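Local atomic coordinates of CT398 (Chlamydia trachomatis, PDB entry 4ILO), a protein that is of unknown function but, with its long coiled-coil hairpin and zinc ribbon, may bind DNA or RNA. Residues I11-Q15 and L178-Y182; L24-K28 and I156-G160; I38-K42 and S142-E146; R69-S74 and E106-E111; H213-R218 and I232-Q236. One frame throughout, in Å; residues are numbered along the deposited sequence.

Contact 1: residues I11-Q15 and L178-Y182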
# COMPACT_ATOMS: atom_id res chain seq x y z
N ILE A 11 -28.48 10.72 25.54
CA ILE A 11 -27.47 11.14 24.56
C ILE A 11 -26.07 10.89 25.10
O ILE A 11 -25.16 10.58 24.34
CB ILE A 11 -27.66 12.61 24.19
CG1 ILE A 11 -27.09 12.89 22.80
CG2 ILE A 11 -26.96 13.51 25.22
CD1 ILE A 11 -27.79 12.19 21.68
N LEU A 12 -25.87 11.04 26.41
CA LEU A 12 -24.56 10.72 26.95
C LEU A 12 -24.20 9.27 26.67
O LEU A 12 -23.06 8.97 26.28
CB LEU A 12 -24.50 11.07 28.45
CG LEU A 12 -24.32 12.60 28.66
CD1 LEU A 12 -24.51 13.03 30.10
CD2 LEU A 12 -22.93 13.07 28.16
N ALA A 13 -25.16 8.36 26.80
CA ALA A 13 -24.85 6.95 26.59
C ALA A 13 -24.66 6.63 25.12
O ALA A 13 -23.83 5.78 24.77
CB ALA A 13 -25.95 6.06 27.18
N ILE A 14 -25.42 7.30 24.24
CA ILE A 14 -25.16 7.17 22.81
C ILE A 14 -23.78 7.71 22.47
O ILE A 14 -23.07 7.17 21.62
CB ILE A 14 -26.26 7.89 22.03
CG1 ILE A 14 -27.57 7.12 22.19
CG2 ILE A 14 -25.86 8.09 20.59
CD1 ILE A 14 -28.76 7.89 21.86
N GLN A 15 -23.40 8.81 23.12
CA GLN A 15 -22.12 9.43 22.85
C GLN A 15 -20.97 8.48 23.17
O GLN A 15 -19.95 8.46 22.46
CB GLN A 15 -21.99 10.73 23.63
CG GLN A 15 -20.80 11.51 23.28
CD GLN A 15 -20.75 12.81 24.00
OE1 GLN A 15 -20.71 13.87 23.38
NE2 GLN A 15 -20.77 12.76 25.33
N LEU A 178 -32.54 17.01 20.29
CA LEU A 178 -31.20 16.99 20.86
C LEU A 178 -30.26 16.10 20.03
O LEU A 178 -29.13 16.49 19.73
CB LEU A 178 -31.31 16.52 22.31
CG LEU A 178 -30.05 16.06 23.02
CD1 LEU A 178 -29.03 17.17 23.06
CD2 LEU A 178 -30.43 15.60 24.43
N PHE A 179 -30.74 14.92 19.62
CA PHE A 179 -29.93 14.02 18.80
C PHE A 179 -29.52 14.68 17.49
O PHE A 179 -28.36 14.59 17.07
CB PHE A 179 -30.72 12.74 18.52
CG PHE A 179 -29.99 11.82 17.60
CD1 PHE A 179 -28.97 11.00 18.08
CD2 PHE A 179 -30.27 11.83 16.23
CE1 PHE A 179 -28.26 10.17 17.21
CE2 PHE A 179 -29.56 10.98 15.36
CZ PHE A 179 -28.55 10.16 15.85
N SER A 180 -30.48 15.30 16.82
CA SER A 180 -30.22 16.04 15.59
C SER A 180 -29.11 17.09 15.76
O SER A 180 -28.30 17.30 14.85
CB SER A 180 -31.52 16.70 15.14
OG SER A 180 -31.26 17.65 14.13
N VAL A 181 -29.07 17.78 16.90
CA VAL A 181 -27.97 18.71 17.17
C VAL A 181 -26.68 17.92 17.43
O VAL A 181 -25.62 18.19 16.83
CB VAL A 181 -28.33 19.62 18.36
CG1 VAL A 181 -27.11 20.38 18.91
CG2 VAL A 181 -29.42 20.59 17.99
N TYR A 182 -26.76 16.94 18.34
CA TYR A 182 -25.63 16.13 18.74
C TYR A 182 -24.89 15.59 17.54
O TYR A 182 -23.66 15.70 17.44
CB TYR A 182 -26.13 14.95 19.59
CG TYR A 182 -25.13 13.82 19.71
CD1 TYR A 182 -24.02 13.94 20.53
CD2 TYR A 182 -25.29 12.66 18.98
CE1 TYR A 182 -23.07 12.90 20.62
CE2 TYR A 182 -24.36 11.61 19.06
CZ TYR A 182 -23.25 11.73 19.88
OH TYR A 182 -22.34 10.70 19.97
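I11-Q15 and L178-Y182 are helical and run in broadly the same direction, their axes 34° apart and 11.3 Å at closest approach, with I11 and F179 the nearest CA pair. I11 carries most of the packing. Its CG1 branch stands anti to the backbone N (chi1 -155°) and is thereby laid over one face of the Y182 ring, CG1 lying 4.2 Å from the ring centroid in a CH-pi contact. The same branch ends in CD1, which reaches Y182 CG at 3.7 Å and also meets the edge of the F179 ring, at CD1 of that phenylalanine. On its other branch, I11 CG2 packs against L178 CD2. The far end of the tyrosine lies against the next turn of the partner helix: I14 CG2 comes obliquely to Y182 CE2 at 4.1 Å, and the hydroxyl rests on Q15, with Y182 OH 3.2 Å from Q15 CA. No hydrogen bond joins the two segments. Instead Y182 OH bonds to D18, one turn further along, while Q15 OE1, at the edge of the tyrosine ring, accepts from the backbone N of V193 and V194. The contact thus ties the base of the coiled-coil helix 2-86 to the short helix 176-189, with V194 of strand 194-198 against I11 and Y182, L170 of helix 90-171 against I14, and I232 of strand 232-234 behind L178.

Contact 2: residues L24-K28 and I156-G160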
# COMPACT_ATOMS: atom_id res chain seq x y z
N LEU A 24 -12.73 2.60 16.85
CA LEU A 24 -12.64 1.38 16.05
C LEU A 24 -12.34 1.68 14.59
O LEU A 24 -11.54 0.98 13.96
CB LEU A 24 -13.93 0.56 16.14
CG LEU A 24 -14.33 0.00 17.51
CD1 LEU A 24 -15.67 -0.74 17.40
CD2 LEU A 24 -13.25 -0.91 18.06
N MET A 25 -13.00 2.70 14.01
CA MET A 25 -12.82 2.95 12.58
C MET A 25 -11.41 3.44 12.30
O MET A 25 -10.85 3.14 11.23
CB MET A 25 -13.82 3.99 12.07
CG MET A 25 -15.30 3.66 12.24
SD MET A 25 -16.33 5.15 11.98
CE MET A 25 -16.93 4.76 10.34
N ARG A 26 -10.83 4.18 13.24
CA ARG A 26 -9.47 4.67 13.06
C ARG A 26 -8.47 3.52 13.14
O ARG A 26 -7.52 3.46 12.34
CB ARG A 26 -9.17 5.74 14.11
CG ARG A 26 -7.71 6.22 14.15
CD ARG A 26 -7.47 7.16 15.33
NE ARG A 26 -7.75 6.52 16.62
CZ ARG A 26 -6.88 5.76 17.29
NH1 ARG A 26 -5.67 5.53 16.79
NH2 ARG A 26 -7.22 5.22 18.46
N VAL A 27 -8.66 2.60 14.09
CA VAL A 27 -7.74 1.47 14.21
C VAL A 27 -7.87 0.53 13.01
O VAL A 27 -6.88 -0.01 12.53
CB VAL A 27 -7.99 0.74 15.54
CG1 VAL A 27 -7.16 -0.50 15.64
CG2 VAL A 27 -7.71 1.71 16.69
N LYS A 28 -9.10 0.29 12.54
CA LYS A 28 -9.28 -0.45 11.30
C LYS A 28 -8.49 0.17 10.16
O LYS A 28 -7.67 -0.49 9.51
CB LYS A 28 -10.76 -0.49 10.93
CG LYS A 28 -11.13 -1.43 9.83
CD LYS A 28 -12.63 -1.41 9.60
CE LYS A 28 -13.03 -2.16 8.34
NZ LYS A 28 -14.49 -2.36 8.26
N ILE A 156 -12.73 -6.24 14.95
CA ILE A 156 -13.21 -4.86 14.97
C ILE A 156 -14.57 -4.77 14.29
O ILE A 156 -15.51 -4.15 14.81
CB ILE A 156 -12.21 -3.93 14.28
CG1 ILE A 156 -11.03 -3.61 15.19
CG2 ILE A 156 -12.92 -2.64 13.89
CD1 ILE A 156 -9.82 -3.05 14.42
N ASN A 157 -14.68 -5.36 13.10
CA ASN A 157 -15.94 -5.30 12.37
C ASN A 157 -17.07 -5.85 13.23
O ASN A 157 -18.13 -5.22 13.37
CB ASN A 157 -15.83 -6.07 11.06
CG ASN A 157 -14.90 -5.40 10.05
OD1 ASN A 157 -14.65 -4.18 10.10
ND2 ASN A 157 -14.40 -6.19 9.11
N GLU A 158 -16.84 -7.00 13.87
CA GLU A 158 -17.91 -7.64 14.64
C GLU A 158 -18.23 -6.87 15.91
O GLU A 158 -19.40 -6.85 16.34
CB GLU A 158 -17.52 -9.09 14.92
CG GLU A 158 -18.11 -9.69 16.19
CD GLU A 158 -18.14 -11.21 16.13
OE1 GLU A 158 -17.44 -11.78 15.26
OE2 GLU A 158 -18.87 -11.83 16.93
N GLU A 159 -17.24 -6.21 16.52
CA GLU A 159 -17.52 -5.35 17.66
C GLU A 159 -18.27 -4.10 17.21
O GLU A 159 -19.20 -3.64 17.91
CB GLU A 159 -16.23 -4.97 18.39
CG GLU A 159 -16.47 -4.18 19.69
CD GLU A 159 -15.19 -3.81 20.45
OE1 GLU A 159 -14.12 -4.43 20.22
OE2 GLU A 159 -15.28 -2.89 21.30
N GLY A 160 -17.90 -3.57 16.04
CA GLY A 160 -18.63 -2.43 15.48
C GLY A 160 -20.09 -2.76 15.19
O GLY A 160 -20.98 -1.93 15.40
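N157 OD1 takes a hydrogen bond from K28 NZ at 2.6 Å, the one polar bond that spans these two helical segments. The ammonium approaches at a C=O...N angle of 132° and is tilted 30° from the carbonyl plane of the amide. K28 gets there by an almost fully extended chain, its CG anti to the backbone N, and crosses the asparagine at about a right angle. N157 sets out from its helix facing away from L24-K28, yet its amide comes back to the lysine along one flank of the interface. The bond also brings the last carbon of the lysine chain close, K28 CE lying 3.1 Å from N157 OD1. Helices 2-86 and 90-171 are the two arms of the antiparallel coiled-coil hairpin, and here their segments run at 164° with axes 10.3 Å apart. Between them I156 projects at L24-K28 with both branches. CG2 packs on L24 CB at 4.0 Å, close to the carbonyl oxygen of the same leucine, while CD1 touches V27 CG1 at 3.9 Å, the two side chains crossing nearly at right angles. L24 answers in the opposite direction: its CD1 reaches across and settles 3.9 Å from G160 N, on the backbone of the other arm. The same methyl brushes the aliphatic CG of E159, an exposed side chain.

Contact 3: residues I38-K42 and S142-E146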
# COMPACT_ATOMS: atom_id res chain seq x y z
N ILE A 38 2.38 -3.90 3.52
CA ILE A 38 2.98 -5.22 3.36
C ILE A 38 2.77 -5.73 1.94
O ILE A 38 3.73 -6.16 1.28
CB ILE A 38 2.44 -6.19 4.43
CG1 ILE A 38 2.89 -5.72 5.81
CG2 ILE A 38 2.99 -7.57 4.24
CD1 ILE A 38 2.29 -6.53 6.97
N GLN A 39 1.53 -5.65 1.42
CA GLN A 39 1.27 -6.00 0.02
C GLN A 39 2.20 -5.23 -0.93
O GLN A 39 2.73 -5.80 -1.88
CB GLN A 39 -0.19 -5.72 -0.36
N ALA A 40 2.39 -3.94 -0.68
CA ALA A 40 3.21 -3.13 -1.58
C ALA A 40 4.69 -3.52 -1.52
O ALA A 40 5.41 -3.39 -2.51
CB ALA A 40 3.00 -1.64 -1.24
N LEU A 41 5.18 -3.98 -0.38
CA LEU A 41 6.55 -4.44 -0.34
C LEU A 41 6.72 -5.70 -1.19
O LEU A 41 7.71 -5.84 -1.92
CB LEU A 41 7.00 -4.66 1.11
CG LEU A 41 8.45 -5.13 1.33
CD1 LEU A 41 9.44 -3.99 1.23
CD2 LEU A 41 8.60 -5.79 2.69
N LYS A 42 5.73 -6.60 -1.14
CA LYS A 42 5.77 -7.79 -1.99
C LYS A 42 5.59 -7.41 -3.45
O LYS A 42 6.28 -7.95 -4.32
CB LYS A 42 4.70 -8.80 -1.62
CG LYS A 42 4.82 -9.34 -0.18
CD LYS A 42 3.89 -10.51 0.10
CE LYS A 42 2.47 -10.08 0.45
NZ LYS A 42 1.73 -11.25 1.01
N SER A 142 6.10 -12.51 6.70
CA SER A 142 4.96 -11.62 6.82
C SER A 142 3.63 -12.34 6.89
O SER A 142 2.64 -11.71 7.27
CB SER A 142 4.94 -10.65 5.62
OG SER A 142 4.38 -11.27 4.48
N SER A 143 3.55 -13.62 6.53
CA SER A 143 2.22 -14.21 6.42
C SER A 143 1.54 -14.29 7.78
O SER A 143 0.32 -14.09 7.89
CB SER A 143 2.31 -15.58 5.75
OG SER A 143 3.01 -16.46 6.59
N ALA A 144 2.30 -14.59 8.84
CA ALA A 144 1.69 -14.67 10.16
C ALA A 144 1.22 -13.30 10.62
O ALA A 144 0.22 -13.18 11.35
CB ALA A 144 2.70 -15.22 11.17
N ILE A 145 1.93 -12.26 10.21
CA ILE A 145 1.56 -10.92 10.61
C ILE A 145 0.29 -10.51 9.88
O ILE A 145 -0.65 -9.97 10.49
CB ILE A 145 2.76 -9.98 10.36
CG1 ILE A 145 3.84 -10.33 11.38
CG2 ILE A 145 2.36 -8.51 10.48
CD1 ILE A 145 5.22 -9.99 11.00
N GLU A 146 0.20 -10.82 8.59
CA GLU A 146 -0.97 -10.42 7.82
C GLU A 146 -2.21 -11.10 8.34
O GLU A 146 -3.28 -10.49 8.39
CB GLU A 146 -0.81 -10.78 6.36
CG GLU A 146 0.28 -10.03 5.63
CD GLU A 146 0.55 -10.66 4.26
OE1 GLU A 146 1.74 -10.87 3.93
OE2 GLU A 146 -0.43 -10.96 3.53
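A salt bridge beside a small apolar contact joins the two arms of the coiled-coil hairpin here, I38-K42 on helix 2-86 and S142-E146 on helix 90-171. The segments are antiparallel at 153°, and an axis separation of 11.8 Å leaves the joining to the ends of a few side chains. K42 and E146 come at each other from opposite directions. The lysine chain is bent at chi3 (-82°), which turns its ammonium to the carboxylate: K42 NZ donates to E146 OE1 at 2.9 Å, on the syn side and 18° out of the carboxylate plane, and more weakly to E146 OE2. From within the same helix S142 OG bonds to E146 OE1 at 2.7 Å, nearly along the C-O axis; this hydroxyl is also bonded to E139 O. I38 supplies the apolar half. Its CG2 methyl sits 3.5 Å from E146 OE1 and 3.9 Å from S142 CB, beside the polar group, while its other branch ends with CD1 against I145 CG2 at 4.0 Å, the two isoleucines crossing at about a right angle. R150 forms a salt bridge with E146 OE2. With K42 and S142 both at OE1, the carboxylate is held in a fixed rotation; the charges of K42 and R150 probably favour its ionised form, offsetting burial and the I38 methyl.

Contact 4: residues R69-S74 and E106-E111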
# COMPACT_ATOMS: atom_id res chain seq x y z
N ARG A 69 24.60 -17.26 -35.94
CA ARG A 69 25.34 -16.47 -36.92
C ARG A 69 26.83 -16.79 -36.85
O ARG A 69 27.51 -16.76 -37.88
CB ARG A 69 25.14 -14.99 -36.67
CG ARG A 69 23.68 -14.49 -36.56
CD ARG A 69 23.65 -12.96 -36.28
NE ARG A 69 24.26 -12.20 -37.39
CZ ARG A 69 24.75 -10.96 -37.31
NH1 ARG A 69 24.74 -10.30 -36.16
NH2 ARG A 69 25.28 -10.37 -38.40
N ILE A 70 27.37 -17.04 -35.66
CA ILE A 70 28.77 -17.45 -35.57
C ILE A 70 28.96 -18.76 -36.32
O ILE A 70 29.85 -18.90 -37.18
CB ILE A 70 29.23 -17.54 -34.11
CG1 ILE A 70 29.35 -16.13 -33.55
CG2 ILE A 70 30.60 -18.23 -34.03
CD1 ILE A 70 29.43 -16.13 -32.05
N GLN A 71 28.03 -19.69 -36.09
CA GLN A 71 28.04 -20.97 -36.80
C GLN A 71 28.05 -20.76 -38.31
O GLN A 71 28.81 -21.41 -39.05
CB GLN A 71 26.82 -21.79 -36.39
CG GLN A 71 26.94 -23.24 -36.77
CD GLN A 71 28.25 -23.84 -36.33
OE1 GLN A 71 28.50 -24.03 -35.13
NE2 GLN A 71 29.13 -24.12 -37.30
N GLU A 72 27.16 -19.90 -38.79
CA GLU A 72 27.05 -19.65 -40.21
C GLU A 72 28.35 -19.06 -40.79
O GLU A 72 28.78 -19.43 -41.88
CB GLU A 72 25.86 -18.74 -40.45
CG GLU A 72 25.80 -18.21 -41.86
CD GLU A 72 25.66 -19.35 -42.88
OE1 GLU A 72 26.24 -19.27 -44.00
OE2 GLU A 72 24.97 -20.35 -42.54
N ILE A 73 28.98 -18.12 -40.09
CA ILE A 73 30.23 -17.58 -40.62
C ILE A 73 31.32 -18.66 -40.63
O ILE A 73 32.15 -18.75 -41.57
CB ILE A 73 30.65 -16.32 -39.83
CG1 ILE A 73 29.65 -15.20 -40.09
CG2 ILE A 73 32.02 -15.83 -40.28
CD1 ILE A 73 30.05 -13.89 -39.41
N SER A 74 31.36 -19.46 -39.57
CA SER A 74 32.34 -20.54 -39.48
C SER A 74 32.19 -21.53 -40.62
O SER A 74 33.18 -21.91 -41.24
CB SER A 74 32.24 -21.26 -38.12
OG SER A 74 32.56 -20.34 -37.06
N GLU A 106 34.94 -10.34 -38.64
CA GLU A 106 33.55 -10.21 -38.25
C GLU A 106 33.18 -11.30 -37.24
O GLU A 106 32.48 -11.03 -36.25
CB GLU A 106 32.65 -10.33 -39.49
CG GLU A 106 31.08 -10.22 -39.24
CD GLU A 106 30.60 -8.85 -38.62
OE1 GLU A 106 31.36 -7.83 -38.70
OE2 GLU A 106 29.46 -8.78 -38.06
N ARG A 107 33.65 -12.52 -37.45
CA ARG A 107 33.31 -13.60 -36.53
C ARG A 107 33.85 -13.29 -35.16
O ARG A 107 33.17 -13.49 -34.15
CB ARG A 107 33.87 -14.94 -37.02
CG ARG A 107 33.45 -16.11 -36.13
CD ARG A 107 33.84 -17.46 -36.70
NE ARG A 107 35.28 -17.54 -36.95
CZ ARG A 107 35.93 -18.60 -37.41
NH1 ARG A 107 35.29 -19.73 -37.70
NH2 ARG A 107 37.24 -18.51 -37.61
N ARG A 108 35.09 -12.79 -35.12
CA ARG A 108 35.73 -12.41 -33.87
C ARG A 108 34.88 -11.39 -33.12
O ARG A 108 34.66 -11.50 -31.92
CB ARG A 108 37.13 -11.85 -34.12
CG ARG A 108 37.87 -11.44 -32.87
CD ARG A 108 39.22 -10.83 -33.20
NE ARG A 108 40.25 -11.85 -33.39
CZ ARG A 108 40.80 -12.15 -34.56
NH1 ARG A 108 40.42 -11.51 -35.66
NH2 ARG A 108 41.73 -13.10 -34.63
N THR A 109 34.39 -10.39 -33.86
CA THR A 109 33.51 -9.39 -33.28
C THR A 109 32.24 -10.01 -32.72
O THR A 109 31.79 -9.63 -31.64
CB THR A 109 33.18 -8.32 -34.31
OG1 THR A 109 34.42 -7.71 -34.70
CG2 THR A 109 32.27 -7.28 -33.66
N LEU A 110 31.64 -10.95 -33.45
CA LEU A 110 30.44 -11.58 -32.93
C LEU A 110 30.75 -12.41 -31.68
O LEU A 110 29.93 -12.47 -30.76
CB LEU A 110 29.80 -12.45 -33.98
CG LEU A 110 29.38 -11.55 -35.14
CD1 LEU A 110 29.00 -12.50 -36.25
CD2 LEU A 110 28.22 -10.60 -34.73
N GLU A 111 31.91 -13.05 -31.64
CA GLU A 111 32.22 -13.94 -30.54
C GLU A 111 32.41 -13.16 -29.27
O GLU A 111 31.98 -13.60 -28.19
CB GLU A 111 33.47 -14.74 -30.87
CG GLU A 111 33.23 -15.66 -32.04
CD GLU A 111 34.47 -16.38 -32.52
OE1 GLU A 111 35.59 -15.90 -32.28
OE2 GLU A 111 34.33 -17.48 -33.10
O HOH W 1 35.57 -22.16 -39.60
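The guanidinium of R107 meets S74 at its edge: NH1 donates to S74 OG at 2.9 Å, nearly straight at 164°, with the oxygen only 7° out of the guanidinium plane. The same NH1 also donates to a water that in turn donates to S74 O, so one nitrogen serves the hydroxyl directly and the backbone carbonyl through the water. NH2 is bonded to N104, nearly one turn back on its own helix. E111 OE2 lies well off the guanidinium plane, 4.0 Å from R107 NE, and contributes by charge alone. A bend at chi3 (57°) turns the arginine head toward the serine. S74 OG passes its own hydrogen to I70 O, from above the carbonyl plane, and accepts from R107, which fixes the hydroxyl in place. The R69 guanidinium is met obliquely, L110 CD2 lying 3.8 Å from its NH1. Between these polar borders the isoleucines and L110 interdigitate. I73 CD1 abuts L110 CD1 at 3.6 Å, crossing it at about a right angle, and touches the aliphatic CG of E106. I70 and L110 instead slide past each other in opposite directions, with I70 CG1 on L110 CB at 3.7 Å, and I70 CD1 continues onto E111 CG. R107 slides past I73, its CB near I73 CG2, and crosses I70 at about a right angle. This pairing belongs to the far part of the hairpin, where R69-S74 of helix 2-86 and E106-E111 of helix 90-171 run antiparallel, their axes 9.8 Å apart, towards the connecting turn.

Contact 5: residues H213-R218 and I232-Q236. With EDO (1,2-ethanediol), chain D.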
# COMPACT_ATOMS: atom_id res chain seq x y z
N HIS A 213 -23.64 32.67 31.95
CA HIS A 213 -23.81 31.48 31.13
C HIS A 213 -23.87 30.22 31.99
O HIS A 213 -24.65 29.31 31.72
CB HIS A 213 -22.70 31.40 30.08
CG HIS A 213 -23.10 30.67 28.84
ND1 HIS A 213 -24.04 31.15 27.96
CD2 HIS A 213 -22.72 29.46 28.35
CE1 HIS A 213 -24.21 30.29 26.97
NE2 HIS A 213 -23.42 29.25 27.19
N GLU A 214 -23.05 30.17 33.03
CA GLU A 214 -23.16 29.05 33.97
C GLU A 214 -24.55 29.01 34.60
O GLU A 214 -25.17 27.94 34.67
CB GLU A 214 -22.06 29.16 35.03
CG GLU A 214 -22.21 28.12 36.11
CD GLU A 214 -20.99 28.03 37.03
OE1 GLU A 214 -20.07 28.90 36.95
OE2 GLU A 214 -20.98 27.07 37.83
N ASN A 215 -25.06 30.16 35.05
CA ASN A 215 -26.43 30.20 35.55
C ASN A 215 -27.39 29.54 34.56
O ASN A 215 -28.19 28.68 34.94
CB ASN A 215 -26.85 31.64 35.87
CG ASN A 215 -26.17 32.18 37.14
OD1 ASN A 215 -25.85 31.42 38.05
ND2 ASN A 215 -25.94 33.50 37.18
N LEU A 216 -27.29 29.91 33.28
CA LEU A 216 -28.17 29.33 32.27
C LEU A 216 -28.06 27.81 32.23
O LEU A 216 -29.07 27.12 32.11
CB LEU A 216 -27.86 29.91 30.89
CG LEU A 216 -28.17 31.39 30.61
CD1 LEU A 216 -27.67 31.75 29.21
CD2 LEU A 216 -29.66 31.63 30.73
N VAL A 217 -26.82 27.28 32.28
CA VAL A 217 -26.65 25.83 32.17
C VAL A 217 -27.29 25.13 33.36
O VAL A 217 -27.95 24.09 33.22
CB VAL A 217 -25.16 25.45 32.02
CG1 VAL A 217 -25.02 23.94 31.98
CG2 VAL A 217 -24.55 26.11 30.77
N ARG A 218 -27.06 25.65 34.56
CA ARG A 218 -27.63 25.04 35.76
C ARG A 218 -29.16 24.93 35.72
O ARG A 218 -29.73 24.00 36.31
CB ARG A 218 -27.21 25.84 36.98
CG ARG A 218 -25.74 25.67 37.27
CD ARG A 218 -25.54 25.33 38.71
NE ARG A 218 -24.34 25.93 39.25
CZ ARG A 218 -23.97 25.80 40.52
NH1 ARG A 218 -24.73 25.11 41.38
NH2 ARG A 218 -22.84 26.37 40.92
N ILE A 232 -22.69 21.25 23.31
CA ILE A 232 -23.76 21.28 24.31
C ILE A 232 -23.15 21.14 25.71
O ILE A 232 -22.41 20.18 25.97
CB ILE A 232 -24.76 20.14 24.06
CG1 ILE A 232 -25.50 20.37 22.74
CG2 ILE A 232 -25.74 20.01 25.25
CD1 ILE A 232 -26.04 19.11 22.11
N LEU A 233 -23.47 22.07 26.61
CA LEU A 233 -22.95 22.03 27.97
C LEU A 233 -24.04 21.55 28.94
O LEU A 233 -25.23 21.84 28.78
CB LEU A 233 -22.50 23.43 28.43
CG LEU A 233 -21.25 24.12 27.86
CD1 LEU A 233 -21.23 25.58 28.26
CD2 LEU A 233 -19.94 23.43 28.37
N TYR A 234 -23.60 20.86 29.99
CA TYR A 234 -24.53 20.38 31.00
C TYR A 234 -23.82 20.39 32.35
O TYR A 234 -22.59 20.51 32.43
CB TYR A 234 -25.08 19.00 30.67
CG TYR A 234 -24.08 17.87 30.89
CD1 TYR A 234 -23.22 17.46 29.87
CD2 TYR A 234 -24.00 17.20 32.12
CE1 TYR A 234 -22.29 16.41 30.04
CE2 TYR A 234 -23.07 16.13 32.31
CZ TYR A 234 -22.22 15.76 31.26
OH TYR A 234 -21.31 14.74 31.43
N TRP A 235 -24.61 20.24 33.41
CA TRP A 235 -24.15 20.38 34.78
C TRP A 235 -24.16 19.01 35.46
O TRP A 235 -25.21 18.34 35.48
CB TRP A 235 -25.10 21.32 35.52
CG TRP A 235 -24.75 21.54 36.94
CD1 TRP A 235 -25.42 21.08 38.04
CD2 TRP A 235 -23.64 22.30 37.42
NE1 TRP A 235 -24.78 21.49 39.18
CE2 TRP A 235 -23.69 22.25 38.84
CE3 TRP A 235 -22.60 23.01 36.80
CZ2 TRP A 235 -22.74 22.88 39.64
CZ3 TRP A 235 -21.65 23.64 37.60
CH2 TRP A 235 -21.73 23.56 39.01
N GLN A 236 -23.01 18.62 36.02
CA GLN A 236 -22.76 17.32 36.69
C GLN A 236 -22.24 16.28 35.70
O GLN A 236 -21.54 15.33 36.09
CB GLN A 236 -24.00 16.75 37.41
CG GLN A 236 -24.31 17.33 38.78
CD GLN A 236 -25.19 16.39 39.59
OE1 GLN A 236 -25.54 15.31 39.12
NE2 GLN A 236 -25.52 16.78 40.82
C1 EDO D . -28.30 22.70 29.96
O1 EDO D . -28.47 21.96 31.17
C2 EDO D . -28.33 21.70 28.81
O2 EDO D . -27.71 22.33 27.69
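V217 and L233 form the buried apolar part of this contact, whereas R218 and W235 make a close but solvent-facing stack on its outer side. V217 wedges both methyls against the strand: CG1 lies 3.7 Å from Y234 CA, and CG2 meets L233 CB at 4.1 Å, the side chains crossing at about a right angle. L233 CD1 also reaches the edge of the H213 ring, whose NE2 is bonded to the backbone O of F225. On the outside, the exposed R218 lays its guanidinium flat on W235, planes 13° apart and centres 3.9 Å apart, with R218 CZ 3.3 Å from W235 CZ2. Its aliphatic part shares the same face, CD sitting over the six-membered ring in a CH-pi contact. E214 OE2 comes obliquely to W235 CZ3 at 3.5 Å; its main partner is R200, by a salt bridge, and its long-range pairing with R218 NH2 may also help hold the arginine over the indole. A 1,2-ethanediol, probably from the crystallisation liquor, spans the two segments, donating from O1 to V217 O and from O2 to L233 O. Residues 213-218 of helix 211-219 lie across strand 232-234, their axes at 76°, in the zinc ribbon whose four cysteines, C202, C205, C226 and C229, hold the zinc ion; on either side of this strand in the sheet run 194-198 and 224-225.

Overall arrangement
Contacts 2, 3 and 4 follow one another along the coiled-coil hairpin, all between helix 2-86 and helix 90-171, and each is nested in the loop closed by the one before. Centres of contacts 2 and 3 lie about 21 Å apart, those of 3 and 4 about 50 Å. Contact 1 encloses all three and attaches the same first helix to helix 176-189. Contact 5 comes later in the chain, within the zinc ribbon, and touches contact 1 through I232 on L178 and V181, and Y234 on L12. The ribbon is therefore packed on the base of the hairpin, while contact 4 lies about 97 Å from contact 5 between centres, giving an elongated molecule.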